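Side-chain contacts in tRNA (adenine(58)-N(1))-methyltransferase TrmI (Thermus thermophilus, PDB 2PWY), which uses S-adenosyl-L-methionine to methylate N1 of adenosine 58 in tRNA and is required for cell growth at extreme temperatures: residues V29-H33 with K34-P38; R63-L66 with E67-L70; L134-A137 with E138-R142; V243-T246 with A247-V250. One frame throughout, in Å; residues are numbered along the deposited sequence.

All four contacts are local and follow one another along the chain; none nests within or crosses another. Interaction 1 closes the tight turn of the beta hairpin 29-38 in the small N-terminal domain, at the periphery of the chain. Interaction 2 starts helix 66-72 just after strand 58-62. Interaction 3 lies on helix 131-144, between strands 123-128 and 150-154 of the catalytic domain, and touches interaction 2 through a probable hydrogen bond from Tyr69 OH to Asn140 O (2.6 Å). Interaction 4 leads from strand 235-243 into strand 248-254 on the far side of the chain's centre from interaction 3, their centres about 24 Å apart.

Interaction 1: residues V29-H33 with K34-P38; sequences VFHHH and KGSVP
Phe30 O takes one backbone hydrogen bond from the returning chain, from Val37 N (2.9 Å), and a bent CA-H...O contact from Ser36 CA (3.2 Å). The reverse bond, Phe30 N to Val37 O, measures 2.8 Å and completes an antiparallel hydrogen-bonded pair. Phe30 and Val37 send their side chains to one face, where both rest on Leu59 of strand 58-62 and the Phe30 ring meets Tyr20 edge-to-face. Val29 and Pro38, a non-hydrogen-bonded pair, occupy the other face. There Val29 CG1, swung anti to its own amide nitrogen (chi1 172°), touches Ser36 CB at 3.8 Å and also sits over the rim of one face of the His31 ring. The two short strands form a beta hairpin of the small N-terminal domain, which may take part in tRNA recognition, and a type I turn from His32 to Gly35 reverses the chain. Gly35 N closes that turn on His32 O at 3.0 Å. The His32 ring is tied at both nitrogens: ND1 receives a weak but nearly straight bond from Lys34 N (3.4 Å), while NE2 is hydrogen-bonded to Asp14 OD2. His33 and Lys34 run side by side, with Lys34 CG against the CD2 and NE2 atoms of the imidazole and Lys34 N over one of its faces. At a phi of 132° a side chain on Gly35 would collide with Lys34 O.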
ATOM      1  N   VAL A  29     -21.800 -24.483  28.957  1.00 16.93           N
ATOM      2  CA  VAL A  29     -20.411 -24.493  29.402  1.00 17.38           C
ATOM      3  C   VAL A  29     -19.490 -24.207  28.220  1.00 17.47           C
ATOM      4  O   VAL A  29     -19.608 -24.832  27.158  1.00 18.03           O
ATOM      5  CB  VAL A  29     -20.028 -25.852  30.051  1.00 17.35           C
ATOM      6  CG1 VAL A  29     -18.536 -25.929  30.333  1.00 18.05           C
ATOM      7  CG2 VAL A  29     -20.846 -26.095  31.329  1.00 17.60           C
ATOM      8  N   PHE A  30     -18.583 -23.252  28.408  1.00 17.74           N
ATOM      9  CA  PHE A  30     -17.548 -22.963  27.426  1.00 18.26           C
ATOM     10  C   PHE A  30     -16.357 -23.841  27.741  1.00 18.95           C
ATOM     11  O   PHE A  30     -15.826 -23.792  28.847  1.00 18.60           O
ATOM     12  CB  PHE A  30     -17.140 -21.477  27.476  1.00 17.63           C
ATOM     13  CG  PHE A  30     -15.983 -21.133  26.567  1.00 17.73           C
ATOM     14  CD1 PHE A  30     -16.155 -21.115  25.187  1.00 17.48           C
ATOM     15  CD2 PHE A  30     -14.724 -20.842  27.093  1.00 17.53           C
ATOM     16  CE1 PHE A  30     -15.093 -20.802  24.335  1.00 17.57           C
ATOM     17  CE2 PHE A  30     -13.648 -20.526  26.244  1.00 16.75           C
ATOM     18  CZ  PHE A  30     -13.838 -20.511  24.871  1.00 16.66           C
ATOM     19  N   HIS A  31     -15.942 -24.650  26.770  1.00 20.02           N
ATOM     20  CA  HIS A  31     -14.816 -25.556  26.963  1.00 21.14           C
ATOM     21  C   HIS A  31     -13.544 -24.932  26.430  1.00 21.35           C
ATOM     22  O   HIS A  31     -13.543 -24.314  25.362  1.00 21.46           O
ATOM     23  CB  HIS A  31     -15.083 -26.909  26.298  1.00 21.57           C
ATOM     24  CG  HIS A  31     -16.285 -27.612  26.847  1.00 23.72           C
ATOM     25  ND1 HIS A  31     -16.242 -28.369  27.997  1.00 26.02           N
ATOM     26  CD2 HIS A  31     -17.570 -27.648  26.418  1.00 25.25           C
ATOM     27  CE1 HIS A  31     -17.447 -28.851  28.249  1.00 26.34           C
ATOM     28  NE2 HIS A  31     -18.272 -28.426  27.309  1.00 26.21           N
ATOM     29  N   HIS A  32     -12.463 -25.084  27.191  1.00 21.84           N
ATOM     30  CA  HIS A  32     -11.186 -24.461  26.859  1.00 22.34           C
ATOM     31  C   HIS A  32     -10.075 -25.221  27.568  1.00 22.81           C
ATOM     32  O   HIS A  32     -10.278 -25.703  28.687  1.00 22.53           O
ATOM     33  CB  HIS A  32     -11.192 -22.990  27.287  1.00 22.62           C
ATOM     34  CG  HIS A  32     -10.022 -22.211  26.784  1.00 22.87           C
ATOM     35  ND1 HIS A  32      -8.825 -22.145  27.468  1.00 24.02           N
ATOM     36  CD2 HIS A  32      -9.860 -21.464  25.669  1.00 23.15           C
ATOM     37  CE1 HIS A  32      -7.978 -21.389  26.792  1.00 23.55           C
ATOM     38  NE2 HIS A  32      -8.583 -20.961  25.698  1.00 23.61           N
ATOM     39  N   HIS A  33      -8.909 -25.311  26.929  1.00 23.28           N
ATOM     40  CA  HIS A  33      -7.832 -26.188  27.414  1.00 24.33           C
ATOM     41  C   HIS A  33      -7.293 -25.876  28.823  1.00 24.07           C
ATOM     42  O   HIS A  33      -6.829 -26.778  29.532  1.00 24.87           O
ATOM     43  CB  HIS A  33      -6.703 -26.342  26.378  1.00 25.00           C
ATOM     44  CG  HIS A  33      -5.784 -25.162  26.283  1.00 26.96           C
ATOM     45  ND1 HIS A  33      -6.138 -23.985  25.655  1.00 29.02           N
ATOM     46  CD2 HIS A  33      -4.507 -24.991  26.708  1.00 28.77           C
ATOM     47  CE1 HIS A  33      -5.126 -23.136  25.712  1.00 29.87           C
ATOM     48  NE2 HIS A  33      -4.124 -23.722  26.345  1.00 29.62           N
ATOM     49  N   LYS A  34      -7.366 -24.616  29.232  1.00 23.33           N
ATOM     50  CA  LYS A  34      -6.931 -24.257  30.586  1.00 22.12           C
ATOM     51  C   LYS A  34      -8.094 -24.051  31.560  1.00 20.88           C
ATOM     52  O   LYS A  34      -7.951 -23.386  32.585  1.00 19.68           O
ATOM     53  CB  LYS A  34      -5.982 -23.056  30.564  1.00 22.43           C
ATOM     54  CG  LYS A  34      -4.548 -23.413  30.143  1.00 24.21           C
ATOM     55  CD  LYS A  34      -3.549 -22.405  30.693  1.00 26.48           C
ATOM     56  CE  LYS A  34      -2.274 -22.324  29.864  1.00 28.50           C
ATOM     57  NZ  LYS A  34      -1.391 -23.510  30.050  1.00 28.98           N
ATOM     58  N   GLY A  35      -9.240 -24.651  31.255  1.00 20.08           N
ATOM     59  CA  GLY A  35     -10.362 -24.609  32.181  1.00 19.57           C
ATOM     60  C   GLY A  35     -11.665 -24.224  31.519  1.00 19.33           C
ATOM     61  O   GLY A  35     -11.755 -23.185  30.845  1.00 18.64           O
ATOM     62  N   SER A  36     -12.671 -25.077  31.704  1.00 19.00           N
ATOM     63  CA  SER A  36     -14.022 -24.796  31.234  1.00 19.40           C
ATOM     64  C   SER A  36     -14.722 -23.811  32.165  1.00 19.07           C
ATOM     65  O   SER A  36     -14.442 -23.768  33.367  1.00 19.28           O
ATOM     66  CB  SER A  36     -14.826 -26.087  31.113  1.00 19.72           C
ATOM     67  OG  SER A  36     -14.292 -26.900  30.081  1.00 22.99           O
ATOM     68  N   VAL A  37     -15.627 -23.015  31.599  1.00 18.30           N
ATOM     69  CA  VAL A  37     -16.291 -21.948  32.339  1.00 17.79           C
ATOM     70  C   VAL A  37     -17.791 -22.012  32.065  1.00 17.42           C
ATOM     71  O   VAL A  37     -18.191 -22.001  30.900  1.00 17.41           O
ATOM     72  CB  VAL A  37     -15.746 -20.545  31.924  1.00 17.57           C
ATOM     73  CG1 VAL A  37     -16.455 -19.434  32.690  1.00 17.58           C
ATOM     74  CG2 VAL A  37     -14.234 -20.456  32.148  1.00 17.47           C
ATOM     75  N   PRO A  38     -18.623 -22.058  33.130  1.00 17.08           N
ATOM     76  CA  PRO A  38     -20.075 -22.014  32.924  1.00 16.30           C
ATOM     77  C   PRO A  38     -20.469 -20.700  32.265  1.00 15.58           C
ATOM     78  O   PRO A  38     -19.879 -19.652  32.561  1.00 14.32           O
ATOM     79  CB  PRO A  38     -20.659 -22.071  34.344  1.00 16.64           C
ATOM     80  CG  PRO A  38     -19.548 -22.460  35.235  1.00 17.34           C
ATOM     81  CD  PRO A  38     -18.262 -22.128  34.563  1.00 17.38           C
TER

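Interaction 2: residues R63-L66 with E67-L70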
ATOM      1  N   ARG A  63     -18.668  -7.834  24.318  1.00 11.33           N
ATOM      2  CA  ARG A  63     -19.739  -7.689  23.350  1.00 10.64           C
ATOM      3  C   ARG A  63     -19.028  -7.559  21.999  1.00 10.00           C
ATOM      4  O   ARG A  63     -18.272  -6.602  21.805  1.00 10.70           O
ATOM      5  CB  ARG A  63     -20.556  -6.421  23.624  1.00 10.88           C
ATOM      6  CG  ARG A  63     -21.428  -6.013  22.453  1.00 11.93           C
ATOM      7  CD  ARG A  63     -21.977  -4.627  22.607  1.00 14.43           C
ATOM      8  NE  ARG A  63     -22.848  -4.267  21.483  1.00 14.10           N
ATOM      9  CZ  ARG A  63     -23.869  -3.421  21.580  1.00 16.41           C
ATOM     10  NH1 ARG A  63     -24.156  -2.845  22.748  1.00 16.53           N
ATOM     11  NH2 ARG A  63     -24.613  -3.154  20.521  1.00 14.30           N
ATOM     12  N   PRO A  64     -19.233  -8.519  21.076  1.00  9.33           N
ATOM     13  CA  PRO A  64     -18.498  -8.442  19.801  1.00  8.87           C
ATOM     14  C   PRO A  64     -18.970  -7.242  18.999  1.00  8.55           C
ATOM     15  O   PRO A  64     -20.175  -6.979  18.937  1.00  8.48           O
ATOM     16  CB  PRO A  64     -18.878  -9.742  19.069  1.00  8.90           C
ATOM     17  CG  PRO A  64     -20.136 -10.230  19.754  1.00  9.79           C
ATOM     18  CD  PRO A  64     -20.138  -9.688  21.145  1.00  9.49           C
ATOM     19  N   THR A  65     -18.022  -6.497  18.446  1.00  8.41           N
ATOM     20  CA  THR A  65     -18.348  -5.481  17.463  1.00  8.57           C
ATOM     21  C   THR A  65     -18.856  -6.177  16.193  1.00  8.53           C
ATOM     22  O   THR A  65     -18.657  -7.389  16.010  1.00  8.58           O
ATOM     23  CB  THR A  65     -17.123  -4.640  17.097  1.00  8.62           C
ATOM     24  OG1 THR A  65     -16.146  -5.476  16.454  1.00  8.03           O
ATOM     25  CG2 THR A  65     -16.502  -3.992  18.350  1.00  8.07           C
ATOM     26  N   LEU A  66     -19.500  -5.416  15.305  1.00  8.34           N
ATOM     27  CA  LEU A  66     -19.959  -5.991  14.047  1.00  8.53           C
ATOM     28  C   LEU A  66     -18.776  -6.562  13.240  1.00  8.54           C
ATOM     29  O   LEU A  66     -18.896  -7.628  12.639  1.00  8.26           O
ATOM     30  CB  LEU A  66     -20.766  -4.963  13.246  1.00  8.98           C
ATOM     31  CG  LEU A  66     -21.320  -5.425  11.896  1.00  8.57           C
ATOM     32  CD1 LEU A  66     -22.165  -6.698  12.033  1.00  8.86           C
ATOM     33  CD2 LEU A  66     -22.126  -4.317  11.235  1.00 10.40           C
ATOM     34  N   GLU A  67     -17.638  -5.857  13.254  1.00  8.54           N
ATOM     35  CA  GLU A  67     -16.406  -6.372  12.658  1.00  9.71           C
ATOM     36  C   GLU A  67     -16.042  -7.747  13.245  1.00  9.73           C
ATOM     37  O   GLU A  67     -15.829  -8.704  12.505  1.00 10.40           O
ATOM     38  CB  GLU A  67     -15.262  -5.379  12.862  1.00  9.89           C
ATOM     39  CG  GLU A  67     -13.926  -5.854  12.284  1.00 11.13           C
ATOM     40  CD  GLU A  67     -12.812  -4.853  12.522  1.00 11.47           C
ATOM     41  OE1 GLU A  67     -12.933  -4.026  13.460  1.00 12.65           O
ATOM     42  OE2 GLU A  67     -11.827  -4.888  11.749  1.00 12.12           O
ATOM     43  N   GLU A  68     -15.994  -7.849  14.573  1.00  9.63           N
ATOM     44  CA  GLU A  68     -15.639  -9.119  15.237  1.00  9.79           C
ATOM     45  C   GLU A  68     -16.630 -10.225  14.900  1.00 10.12           C
ATOM     46  O   GLU A  68     -16.240 -11.366  14.651  1.00  9.87           O
ATOM     47  CB  GLU A  68     -15.543  -8.940  16.748  1.00  9.62           C
ATOM     48  CG  GLU A  68     -14.295  -8.158  17.155  1.00  9.91           C
ATOM     49  CD  GLU A  68     -14.278  -7.734  18.619  1.00 11.41           C
ATOM     50  OE1 GLU A  68     -15.359  -7.510  19.210  1.00  9.31           O
ATOM     51  OE2 GLU A  68     -13.163  -7.593  19.161  1.00 10.42           O
ATOM     52  N   TYR A  69     -17.909  -9.871  14.885  1.00 10.27           N
ATOM     53  CA  TYR A  69     -18.962 -10.809  14.551  1.00 11.40           C
ATOM     54  C   TYR A  69     -18.813 -11.374  13.130  1.00 11.70           C
ATOM     55  O   TYR A  69     -18.849 -12.595  12.949  1.00 12.19           O
ATOM     56  CB  TYR A  69     -20.324 -10.143  14.730  1.00 11.02           C
ATOM     57  CG  TYR A  69     -21.476 -11.091  14.581  1.00 11.35           C
ATOM     58  CD1 TYR A  69     -21.659 -12.144  15.485  1.00 10.86           C
ATOM     59  CD2 TYR A  69     -22.379 -10.949  13.544  1.00 10.64           C
ATOM     60  CE1 TYR A  69     -22.744 -13.035  15.351  1.00 11.95           C
ATOM     61  CE2 TYR A  69     -23.459 -11.830  13.394  1.00 11.49           C
ATOM     62  CZ  TYR A  69     -23.634 -12.867  14.299  1.00 11.92           C
ATOM     63  OH  TYR A  69     -24.702 -13.727  14.141  1.00 11.65           O
ATOM     64  N   LEU A  70     -18.669 -10.503  12.125  1.00 11.86           N
ATOM     65  CA  LEU A  70     -18.467 -10.983  10.752  1.00 12.43           C
ATOM     66  C   LEU A  70     -17.296 -11.941  10.624  1.00 13.05           C
ATOM     67  O   LEU A  70     -17.364 -12.914   9.876  1.00 13.38           O
ATOM     68  CB  LEU A  70     -18.277  -9.835   9.752  1.00 12.73           C
ATOM     69  CG  LEU A  70     -19.499  -9.465   8.940  1.00 13.38           C
ATOM     70  CD1 LEU A  70     -20.507  -8.769   9.854  1.00 15.01           C
ATOM     71  CD2 LEU A  70     -19.124  -8.585   7.752  1.00 10.69           C
TER
HETATM   72  O   HOH W   1     -14.012  -4.008  15.828  1.00 20.46           O
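Leu66 CD1 and Leu70 CD1 press together at 3.4 Å, closer than methyl groups usually pack, and Leu70 has a chi1 of -100°, well away from a staggered rotamer; both are consistent with some local strain. Leu66 also packs on Leu112 and Phe113 of helix 109-118, and the side chain of Leu70 lies about 5 Å from the bound S-adenosyl-L-homocysteine. In the same first turn, Thr65 and Glu68 form a capping box at the start of helix 66-72. Thr65 OG1 accepts from Glu68 N (3.0 Å), and Glu68 OE1 accepts in return from Thr65 N (2.9 Å), met on the anti side of the carboxylate. OG1 can reach forward because it stands between the backbone N and the carbonyl carbon (chi1 65°). It also bonds water 1 at 2.7 Å, and that water donates to Glu67 OE1 at 2.6 Å. Tyr69 N to Thr65 O begins the regular helical bonding. Glu67 OE1 forms a salt bridge with Arg220 of the second subunit, and Glu68 OE2 one with Arg253, also of the second subunit. These arginines and the helix N terminus would probably both favour the ionised carboxylates, coupling the cap electrostatically to the subunit interface.

Interaction 3: residues L134-A137 with E138-R142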
ATOM      1  N   LEU A 134     -29.214 -18.749   2.306  1.00 13.84           N
ATOM      2  CA  LEU A 134     -30.191 -17.828   2.881  1.00 13.73           C
ATOM      3  C   LEU A 134     -30.559 -18.186   4.325  1.00 13.73           C
ATOM      4  O   LEU A 134     -30.616 -17.315   5.183  1.00 13.60           O
ATOM      5  CB  LEU A 134     -31.445 -17.725   2.008  1.00 13.62           C
ATOM      6  CG  LEU A 134     -32.493 -16.725   2.511  1.00 13.42           C
ATOM      7  CD1 LEU A 134     -31.916 -15.304   2.682  1.00 12.77           C
ATOM      8  CD2 LEU A 134     -33.705 -16.698   1.589  1.00 13.51           C
ATOM      9  N   ALA A 135     -30.782 -19.472   4.597  1.00 13.66           N
ATOM     10  CA  ALA A 135     -31.075 -19.903   5.963  1.00 13.58           C
ATOM     11  C   ALA A 135     -29.977 -19.505   6.956  1.00 13.54           C
ATOM     12  O   ALA A 135     -30.282 -18.971   8.026  1.00 13.46           O
ATOM     13  CB  ALA A 135     -31.341 -21.405   6.012  1.00 13.82           C
ATOM     14  N   GLN A 136     -28.710 -19.725   6.590  1.00 13.33           N
ATOM     15  CA  GLN A 136     -27.585 -19.353   7.458  1.00 13.73           C
ATOM     16  C   GLN A 136     -27.506 -17.833   7.614  1.00 12.97           C
ATOM     17  O   GLN A 136     -27.288 -17.325   8.722  1.00 12.70           O
ATOM     18  CB  GLN A 136     -26.253 -19.908   6.933  1.00 14.41           C
ATOM     19  CG  GLN A 136     -25.062 -19.721   7.900  1.00 17.00           C
ATOM     20  CD  GLN A 136     -25.308 -20.346   9.269  1.00 20.75           C
ATOM     21  OE1 GLN A 136     -25.677 -21.519   9.364  1.00 24.73           O
ATOM     22  NE2 GLN A 136     -25.106 -19.568  10.333  1.00 20.89           N
ATOM     23  N   ALA A 137     -27.703 -17.116   6.508  1.00 12.22           N
ATOM     24  CA  ALA A 137     -27.654 -15.649   6.537  1.00 11.55           C
ATOM     25  C   ALA A 137     -28.710 -15.109   7.492  1.00 11.37           C
ATOM     26  O   ALA A 137     -28.425 -14.246   8.318  1.00 11.46           O
ATOM     27  CB  ALA A 137     -27.842 -15.069   5.146  1.00 11.49           C
ATOM     28  N   GLU A 138     -29.928 -15.633   7.384  1.00 11.57           N
ATOM     29  CA  GLU A 138     -31.004 -15.214   8.277  1.00 12.18           C
ATOM     30  C   GLU A 138     -30.650 -15.487   9.739  1.00 12.12           C
ATOM     31  O   GLU A 138     -30.843 -14.613  10.576  1.00 11.70           O
ATOM     32  CB  GLU A 138     -32.342 -15.842   7.860  1.00 12.31           C
ATOM     33  CG  GLU A 138     -32.811 -15.348   6.481  1.00 13.53           C
ATOM     34  CD  GLU A 138     -34.146 -15.926   6.042  1.00 14.06           C
ATOM     35  OE1 GLU A 138     -34.654 -16.838   6.720  1.00 19.62           O
ATOM     36  OE2 GLU A 138     -34.685 -15.472   5.005  1.00 15.18           O
ATOM     37  N   ARG A 139     -30.109 -16.668  10.047  1.00 12.60           N
ATOM     38  CA  ARG A 139     -29.675 -16.956  11.428  1.00 13.34           C
ATOM     39  C   ARG A 139     -28.623 -15.953  11.889  1.00 12.35           C
ATOM     40  O   ARG A 139     -28.697 -15.424  13.010  1.00 11.43           O
ATOM     41  CB  ARG A 139     -29.139 -18.390  11.578  1.00 13.25           C
ATOM     42  CG  ARG A 139     -30.235 -19.461  11.658  1.00 16.58           C
ATOM     43  CD  ARG A 139     -29.682 -20.845  12.060  1.00 17.08           C
ATOM     44  NE  ARG A 139     -28.880 -21.454  11.000  1.00 22.74           N
ATOM     45  CZ  ARG A 139     -29.369 -22.169   9.986  1.00 23.69           C
ATOM     46  NH1 ARG A 139     -30.675 -22.387   9.874  1.00 24.58           N
ATOM     47  NH2 ARG A 139     -28.540 -22.661   9.074  1.00 24.29           N
ATOM     48  N   ASN A 140     -27.646 -15.690  11.019  1.00 11.32           N
ATOM     49  CA  ASN A 140     -26.544 -14.792  11.366  1.00 11.40           C
ATOM     50  C   ASN A 140     -27.046 -13.386  11.684  1.00 11.17           C
ATOM     51  O   ASN A 140     -26.627 -12.779  12.674  1.00 11.53           O
ATOM     52  CB  ASN A 140     -25.506 -14.750  10.243  1.00 11.05           C
ATOM     53  CG  ASN A 140     -24.634 -16.001  10.197  1.00 12.33           C
ATOM     54  OD1 ASN A 140     -24.610 -16.804  11.135  1.00 11.84           O
ATOM     55  ND2 ASN A 140     -23.903 -16.160   9.107  1.00 13.35           N
ATOM     56  N   VAL A 141     -27.964 -12.887  10.851  1.00 11.24           N
ATOM     57  CA  VAL A 141     -28.528 -11.549  11.028  1.00 11.49           C
ATOM     58  C   VAL A 141     -29.355 -11.494  12.316  1.00 11.84           C
ATOM     59  O   VAL A 141     -29.202 -10.592  13.140  1.00 11.31           O
ATOM     60  CB  VAL A 141     -29.387 -11.140   9.806  1.00 11.37           C
ATOM     61  CG1 VAL A 141     -30.139  -9.825  10.057  1.00 11.78           C
ATOM     62  CG2 VAL A 141     -28.495 -11.031   8.565  1.00 11.06           C
ATOM     63  N   ARG A 142     -30.225 -12.482  12.487  1.00 13.05           N
ATOM     64  CA  ARG A 142     -31.166 -12.436  13.596  1.00 14.27           C
ATOM     65  C   ARG A 142     -30.476 -12.593  14.955  1.00 13.90           C
ATOM     66  O   ARG A 142     -30.936 -12.028  15.953  1.00 14.07           O
ATOM     67  CB  ARG A 142     -32.309 -13.425  13.366  1.00 14.99           C
ATOM     68  CG  ARG A 142     -33.201 -12.936  12.219  1.00 17.77           C
ATOM     69  CD  ARG A 142     -33.985 -14.034  11.507  1.00 22.79           C
ATOM     70  NE  ARG A 142     -34.784 -13.442  10.429  1.00 25.46           N
ATOM     71  CZ  ARG A 142     -35.566 -14.122   9.595  1.00 27.19           C
ATOM     72  NH1 ARG A 142     -35.675 -15.443   9.692  1.00 29.15           N
ATOM     73  NH2 ARG A 142     -36.244 -13.471   8.657  1.00 28.91           N
TER
HETATM   74  O   HOH W   2     -26.296 -20.474  12.804  1.00 50.19           O
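The Gln136 amide is engaged at both ends by residues further along its helix. Its OE1 accepts from Arg139 NH2 at 3.1 Å; the oxygen lies in the guanidinium plane, but the donor stands above the amide carbonyl plane, the two flat groups being turned 69° apart. Its NE2 donates to Asn140 OD1 (2.9 Å, N-H...O 144°) and also to water 2, which accepts a weak bond from Arg139 NE. A bend at chi2 (57°) curls the glutamine back to reach these partners. Asn140 ND2, in turn, donates to the backbone oxygens of Lys74 and Ser107, the latter in the S-adenosyl-L-methionine site. Ala135 O takes the helical bond from Arg139 N at 3.1 Å and also lies beneath the centre of that residue's guanidinium face. On another side of helix 131-144, Glu138 OE2 touches Leu134 CG (3.5 Å), while Glu138 OE1 meets Arg142 NH1 at 3.4 Å through charge alone, well outside the guanidinium plane. A leucine in place of Gln136 would probably leave Asn140 OD1 without this donor and set the Arg139 guanidinium free to swing. Asn140 thus spends both ends of its amide, OD1 on its own helix and ND2 on two neighbouring loops; the two carbonyls at ND2 and the donor at OD1 together probably set which way round that amide sits beside the cofactor-binding loop.

Interaction 4: residues V243-T246 with A247-V250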
ATOM      1  N   VAL A 243      -3.576  -8.982   5.504  1.00 24.83           N
ATOM      2  CA  VAL A 243      -4.531  -9.303   4.443  1.00 24.67           C
ATOM      3  C   VAL A 243      -4.164  -8.359   3.303  1.00 24.12           C
ATOM      4  O   VAL A 243      -4.308  -7.143   3.437  1.00 25.12           O
ATOM      5  CB  VAL A 243      -6.004  -9.053   4.878  1.00 24.87           C
ATOM      6  CG1 VAL A 243      -6.974  -9.385   3.741  1.00 25.45           C
ATOM      7  CG2 VAL A 243      -6.355  -9.870   6.122  1.00 25.45           C
ATOM      8  N   GLY A 244      -3.648  -8.907   2.208  1.00 22.82           N
ATOM      9  CA  GLY A 244      -3.169  -8.087   1.085  1.00 21.64           C
ATOM     10  C   GLY A 244      -4.271  -7.620   0.152  1.00 20.55           C
ATOM     11  O   GLY A 244      -4.198  -6.534  -0.446  1.00 21.17           O
ATOM     12  N   HIS A 245      -5.303  -8.443   0.028  1.00 18.51           N
ATOM     13  CA  HIS A 245      -6.380  -8.159  -0.910  1.00 17.14           C
ATOM     14  C   HIS A 245      -7.592  -8.961  -0.499  1.00 16.48           C
ATOM     15  O   HIS A 245      -7.458 -10.078   0.003  1.00 16.33           O
ATOM     16  CB  HIS A 245      -5.957  -8.554  -2.327  1.00 16.79           C
ATOM     17  CG  HIS A 245      -7.025  -8.349  -3.354  1.00 15.16           C
ATOM     18  ND1 HIS A 245      -7.408  -7.099  -3.789  1.00 14.86           N
ATOM     19  CD2 HIS A 245      -7.787  -9.236  -4.034  1.00 15.41           C
ATOM     20  CE1 HIS A 245      -8.365  -7.225  -4.693  1.00 14.39           C
ATOM     21  NE2 HIS A 245      -8.612  -8.512  -4.859  1.00 13.41           N
ATOM     22  N   THR A 246      -8.765  -8.371  -0.688  1.00 15.24           N
ATOM     23  CA  THR A 246     -10.016  -9.111  -0.569  1.00 15.13           C
ATOM     24  C   THR A 246     -10.762  -8.994  -1.896  1.00 14.58           C
ATOM     25  O   THR A 246     -10.967 -10.000  -2.600  1.00 15.14           O
ATOM     26  CB  THR A 246     -10.867  -8.599   0.617  1.00 14.89           C
ATOM     27  OG1 THR A 246     -11.031  -7.172   0.517  1.00 13.58           O
ATOM     28  CG2 THR A 246     -10.168  -8.931   1.936  1.00 15.94           C
ATOM     29  N   ALA A 247     -11.153  -7.762  -2.239  1.00 13.95           N
ATOM     30  CA  ALA A 247     -11.836  -7.480  -3.490  1.00 12.88           C
ATOM     31  C   ALA A 247     -11.701  -6.020  -3.900  1.00 12.15           C
ATOM     32  O   ALA A 247     -11.359  -5.163  -3.083  1.00 12.67           O
ATOM     33  CB  ALA A 247     -13.328  -7.855  -3.387  1.00 13.50           C
ATOM     34  N   PHE A 248     -11.972  -5.765  -5.176  1.00 10.05           N
ATOM     35  CA  PHE A 248     -12.149  -4.426  -5.689  1.00  9.27           C
ATOM     36  C   PHE A 248     -13.582  -3.983  -5.477  1.00  8.82           C
ATOM     37  O   PHE A 248     -14.490  -4.811  -5.501  1.00  9.24           O
ATOM     38  CB  PHE A 248     -11.845  -4.418  -7.186  1.00  8.68           C
ATOM     39  CG  PHE A 248     -10.454  -4.854  -7.500  1.00  8.67           C
ATOM     40  CD1 PHE A 248      -9.422  -3.931  -7.475  1.00  8.94           C
ATOM     41  CD2 PHE A 248     -10.169  -6.189  -7.780  1.00  9.67           C
ATOM     42  CE1 PHE A 248      -8.105  -4.324  -7.733  1.00  9.46           C
ATOM     43  CE2 PHE A 248      -8.853  -6.591  -8.063  1.00 10.56           C
ATOM     44  CZ  PHE A 248      -7.830  -5.663  -8.025  1.00 10.55           C
ATOM     45  N   LEU A 249     -13.768  -2.679  -5.287  1.00  8.41           N
ATOM     46  CA  LEU A 249     -15.104  -2.084  -5.252  1.00  8.25           C
ATOM     47  C   LEU A 249     -15.304  -1.263  -6.515  1.00  8.66           C
ATOM     48  O   LEU A 249     -14.448  -0.445  -6.885  1.00  8.83           O
ATOM     49  CB  LEU A 249     -15.281  -1.190  -4.014  1.00  7.91           C
ATOM     50  CG  LEU A 249     -15.031  -1.814  -2.636  1.00 10.10           C
ATOM     51  CD1 LEU A 249     -15.378  -0.822  -1.543  1.00  9.80           C
ATOM     52  CD2 LEU A 249     -15.841  -3.073  -2.479  1.00 10.93           C
ATOM     53  N   VAL A 250     -16.432  -1.484  -7.178  1.00  8.39           N
ATOM     54  CA  VAL A 250     -16.771  -0.792  -8.419  1.00  8.21           C
ATOM     55  C   VAL A 250     -18.069  -0.005  -8.192  1.00  8.71           C
ATOM     56  O   VAL A 250     -19.107  -0.604  -7.872  1.00  9.07           O
ATOM     57  CB  VAL A 250     -16.972  -1.789  -9.590  1.00  8.34           C
ATOM     58  CG1 VAL A 250     -17.339  -1.032 -10.858  1.00  9.14           C
ATOM     59  CG2 VAL A 250     -15.708  -2.651  -9.816  1.00  8.11           C
TER
HETATM   60  O   HOH W   3      -9.001  -5.513  -1.178  1.00 15.21           O
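A chi1 of 178° carries the His245 ring forward along the chain, and a chi1 of -60°, with CG anti to the carbonyl carbon, turns the Phe248 ring back to meet it; the side chains cross at about a right angle. His245 CE1 stands over the Phe248 face, offset toward the rim, and lies 3.5 Å from Phe248 CE2. The pairing is oblique, with ring centroids 4.8 Å apart and planes at 53°. Backbone fills the space beside it: Ala247 N lies over one face of the imidazole, 3.7 Å from His245 NE2. That NE2 is hydrogen-bonded to Pro199 O, which probably limits the ring's rotation. Putting an alanine at His245 would probably leave Pro199 O without this mate and open a gap against the Phe248 ring. Water 3 spans the bend in the chain, accepting from Thr246 N at 2.9 Å and donating to Ala247 O at 3.1 Å. Thr246 OG1 is held by Asp84 OD2 and Lys83 NZ. Phe240 and Pro238 of the third subunit pack on His245 and Phe248, respectively. Strand 248-254, which starts here, runs antiparallel between strands 192-198 and 216-232, the place of the reversed last strand in the Rossmann-like sheet of class I methyltransferases.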